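Fructosyl amine: oxygen oxidoreductase (Aspergillus fumigatus, PDB 3DJE) deglycates fructosyl amino acids by oxidising these Amadori compounds with a bound FAD cofactor and molecular oxygen. Local coordinates at residues A210-L215 against D379-K384. Numbering follows the deposited sequence.
Sequences AERTFL and DAMEGK
Selenomethionine Met381, in the last turn of helix 373-382, reaches toward strand 212-215, between Arg212 and Phe214. Its CG lies anti to the backbone N (chi1 -174°), which carries the selenium out to the strand before the chain bends at its end. Met381 has two conformers; in the one described, SE meets Phe214 CZ at 3.6 Å and Arg212 CG at 3.8 Å. The side chains of Phe214 and Met381 cross at about a right angle. SE stands 4.8 Å from the centroid of the Phe214 ring, 69° off its normal, in an oblique Met-aromatic contact, while Met381 CB packs 3.8 Å from Phe214 CZ.

Arg212 offers its aliphatic part to the selenium, then folds at chi2 and turns its guanidinium toward the C-terminal end of the helix, where two waters bridge the gap to Met381 O. Water 1 accepts from Arg212 NE in the guanidinium plane and donates to Met381 O at 3.0 Å; water 2 accepts a longer bond from Arg212 NH2 (3.3 Å) and donates to the same oxygen. The group's rotation is further fixed by Arg212 NH1, which gives a fairly straight bond to Glu211 O (2.9 Å), in the guanidinium plane but from above the Glu211 carbonyl plane (51°).

Phe214 also packs on Leu25 of helix 16-27. The contact is thus helix-on-sheet packing across one face of the mainly parallel, Rossmann-type FAD-binding sheet, with the side chain of Phe214 about 11 Å from the bound FAD.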
ATOM      1  N   ALA A 210       2.108  -3.361 -27.801  1.00 12.17           N
ATOM      2  CA  ALA A 210       3.323  -3.742 -27.106  1.00 11.75           C
ATOM      3  C   ALA A 210       3.559  -5.231 -27.184  1.00 12.11           C
ATOM      4  O   ALA A 210       2.615  -6.006 -27.238  1.00 11.74           O
ATOM      5  CB  ALA A 210       3.245  -3.315 -25.661  1.00 12.52           C
ATOM      6  N   GLU A 211       4.839  -5.610 -27.189  1.00 11.90           N
ATOM      7  CA  GLU A 211       5.230  -7.008 -27.127  1.00 12.58           C
ATOM      8  C   GLU A 211       4.862  -7.684 -25.799  1.00 11.57           C
ATOM      9  O   GLU A 211       4.541  -8.870 -25.763  1.00 11.88           O
ATOM     10  CB  GLU A 211       6.732  -7.126 -27.406  1.00 13.59           C
ATOM     11  CG  GLU A 211       7.131  -6.789 -28.836  1.00 19.13           C
ATOM     12  CD  GLU A 211       8.533  -7.303 -29.173  1.00 24.73           C
ATOM     13  OE1 GLU A 211       8.908  -8.382 -28.663  1.00 28.71           O
ATOM     14  OE2 GLU A 211       9.269  -6.625 -29.930  1.00 28.79           O
ATOM     15  N   ARG A 212       4.952  -6.927 -24.700  1.00 11.01           N
ATOM     16  CA  ARG A 212       4.467  -7.372 -23.388  1.00 11.01           C
ATOM     17  C   ARG A 212       3.767  -6.203 -22.713  1.00 10.33           C
ATOM     18  O   ARG A 212       4.195  -5.058 -22.870  1.00 10.28           O
ATOM     19  CB  ARG A 212       5.622  -7.814 -22.470  1.00 11.36           C
ATOM     20  CG  ARG A 212       6.391  -9.045 -22.965  1.00 13.03           C
ATOM     21  CD  ARG A 212       5.551 -10.304 -22.891  1.00 15.01           C
ATOM     22  NE  ARG A 212       6.338 -11.495 -23.207  1.00 18.56           N
ATOM     23  CZ  ARG A 212       6.644 -11.889 -24.443  1.00 20.11           C
ATOM     24  NH1 ARG A 212       6.219 -11.205 -25.501  1.00 18.78           N
ATOM     25  NH2 ARG A 212       7.380 -12.979 -24.624  1.00 22.46           N
ATOM     26  N   THR A 213       2.689  -6.510 -22.003  1.00 10.13           N
ATOM     27  CA  THR A 213       1.916  -5.538 -21.225  1.00 10.82           C
ATOM     28  C   THR A 213       1.924  -5.979 -19.770  1.00 10.49           C
ATOM     29  O   THR A 213       1.608  -7.136 -19.474  1.00 11.12           O
ATOM     30  CB  THR A 213       0.452  -5.472 -21.748  1.00 11.17           C
ATOM     31  OG1 THR A 213       0.441  -5.068 -23.127  1.00 12.30           O
ATOM     32  CG2 THR A 213      -0.408  -4.526 -20.920  1.00 12.46           C
ATOM     33  N   PHE A 214       2.288  -5.056 -18.872  1.00  9.99           N
ATOM     34  CA  PHE A 214       2.262  -5.286 -17.439  1.00 10.53           C
ATOM     35  C   PHE A 214       1.043  -4.573 -16.874  1.00 10.41           C
ATOM     36  O   PHE A 214       0.873  -3.384 -17.106  1.00 11.29           O
ATOM     37  CB  PHE A 214       3.494  -4.685 -16.767  1.00  9.56           C
ATOM     38  CG  PHE A 214       4.802  -5.327 -17.171  1.00 10.09           C
ATOM     39  CD1 PHE A 214       5.404  -6.286 -16.357  1.00 10.36           C
ATOM     40  CD2 PHE A 214       5.445  -4.946 -18.347  1.00 11.80           C
ATOM     41  CE1 PHE A 214       6.631  -6.867 -16.716  1.00 11.19           C
ATOM     42  CE2 PHE A 214       6.672  -5.533 -18.712  1.00 11.90           C
ATOM     43  CZ  PHE A 214       7.257  -6.492 -17.886  1.00 11.28           C
ATOM     44  N   LEU A 215       0.227  -5.298 -16.121  1.00 10.38           N
ATOM     45  CA  LEU A 215      -0.939  -4.705 -15.486  1.00 10.54           C
ATOM     46  C   LEU A 215      -0.607  -4.409 -14.021  1.00 11.08           C
ATOM     47  O   LEU A 215      -0.483  -5.322 -13.205  1.00 11.17           O
ATOM     48  CB  LEU A 215      -2.146  -5.623 -15.641  1.00 11.04           C
ATOM     49  CG  LEU A 215      -3.473  -5.108 -15.070  1.00 11.32           C
ATOM     50  CD1 LEU A 215      -3.812  -3.745 -15.666  1.00 12.91           C
ATOM     51  CD2 LEU A 215      -4.568  -6.115 -15.353  1.00 12.23           C
ATOM     52  N   ASP A 379      11.206 -10.441 -13.439  1.00 12.81           N
ATOM     53  CA  ASP A 379      11.499 -11.870 -13.428  1.00 13.67           C
ATOM     54  C   ASP A 379      10.325 -12.696 -13.967  1.00 14.48           C
ATOM     55  O   ASP A 379      10.517 -13.656 -14.709  1.00 14.35           O
ATOM     56  CB  ASP A 379      11.870 -12.329 -12.025  1.00 14.22           C
ATOM     57  CG  ASP A 379      13.294 -11.944 -11.626  1.00 16.43           C
ATOM     58  OD1 ASP A 379      14.105 -11.493 -12.482  1.00 19.25           O
ATOM     59  OD2 ASP A 379      13.608 -12.115 -10.425  1.00 18.66           O
ATOM     60  N   ALA A 380       9.104 -12.312 -13.602  1.00 14.08           N
ATOM     61  CA  ALA A 380       7.929 -13.018 -14.100  1.00 14.74           C
ATOM     62  C   ALA A 380       7.854 -12.931 -15.622  1.00 15.82           C
ATOM     63  O   ALA A 380       7.615 -13.933 -16.293  1.00 15.58           O
ATOM     64  CB  ALA A 380       6.661 -12.479 -13.448  1.00 14.50           C
HETATM   65  N   MSE A 381       8.071 -11.738 -16.172  0.50 17.11           N
HETATM   66  CA  MSE A 381       8.057 -11.577 -17.629  0.50 20.17           C
HETATM   67  C   MSE A 381       9.103 -12.482 -18.264  0.50 18.48           C
HETATM   68  O   MSE A 381       8.828 -13.166 -19.253  0.50 18.34           O
HETATM   69  CB  MSE A 381       8.297 -10.124 -18.051  0.50 19.64           C
HETATM   70  CG  MSE A 381       8.139  -9.926 -19.559  0.50 22.29           C
HETATM   71 SE   MSE A 381       9.025  -8.367 -20.342  0.50 29.97          SE
HETATM   72  CE  MSE A 381      10.817  -8.575 -19.629  0.50 26.76           C
ATOM     73  N   GLU A 382      10.294 -12.500 -17.669  1.00 17.70           N
ATOM     74  CA  GLU A 382      11.439 -13.218 -18.241  1.00 18.43           C
ATOM     75  C   GLU A 382      11.466 -14.716 -17.923  1.00 18.70           C
ATOM     76  O   GLU A 382      12.305 -15.446 -18.462  1.00 19.85           O
ATOM     77  CB  GLU A 382      12.747 -12.562 -17.795  1.00 18.03           C
ATOM     78  CG  GLU A 382      12.927 -11.142 -18.306  1.00 18.48           C
ATOM     79  CD  GLU A 382      14.265 -10.531 -17.903  1.00 19.41           C
ATOM     80  OE1 GLU A 382      14.945 -11.111 -17.037  1.00 21.65           O
ATOM     81  OE2 GLU A 382      14.618  -9.455 -18.435  1.00 21.35           O
ATOM     82  N   GLY A 383      10.556 -15.166 -17.066  1.00 18.80           N
ATOM     83  CA  GLY A 383      10.495 -16.576 -16.647  1.00 19.03           C
ATOM     84  C   GLY A 383      11.574 -17.000 -15.660  1.00 19.11           C
ATOM     85  O   GLY A 383      12.010 -18.157 -15.675  1.00 20.13           O
ATOM     86  N   LYS A 384      11.975 -16.087 -14.773  1.00 18.61           N
ATOM     87  CA  LYS A 384      13.104 -16.312 -13.849  1.00 18.88           C
ATOM     88  C   LYS A 384      12.713 -16.372 -12.358  1.00 19.08           C
ATOM     89  O   LYS A 384      13.585 -16.344 -11.473  1.00 19.34           O
ATOM     90  CB  LYS A 384      14.170 -15.229 -14.059  1.00 18.85           C
ATOM     91  CG  LYS A 384      14.868 -15.289 -15.402  1.00 20.58           C
ATOM     92  CD  LYS A 384      15.749 -14.076 -15.592  1.00 22.31           C
ATOM     93  CE  LYS A 384      16.545 -14.167 -16.882  1.00 24.92           C
ATOM     94  NZ  LYS A 384      17.186 -12.843 -17.146  1.00 27.09           N
TER
HETATM   95  O   HOH W   1       6.246 -12.723 -20.623  1.00 22.57           O
HETATM   96  O   HOH W   2       9.242 -13.398 -21.970  1.00 38.68           O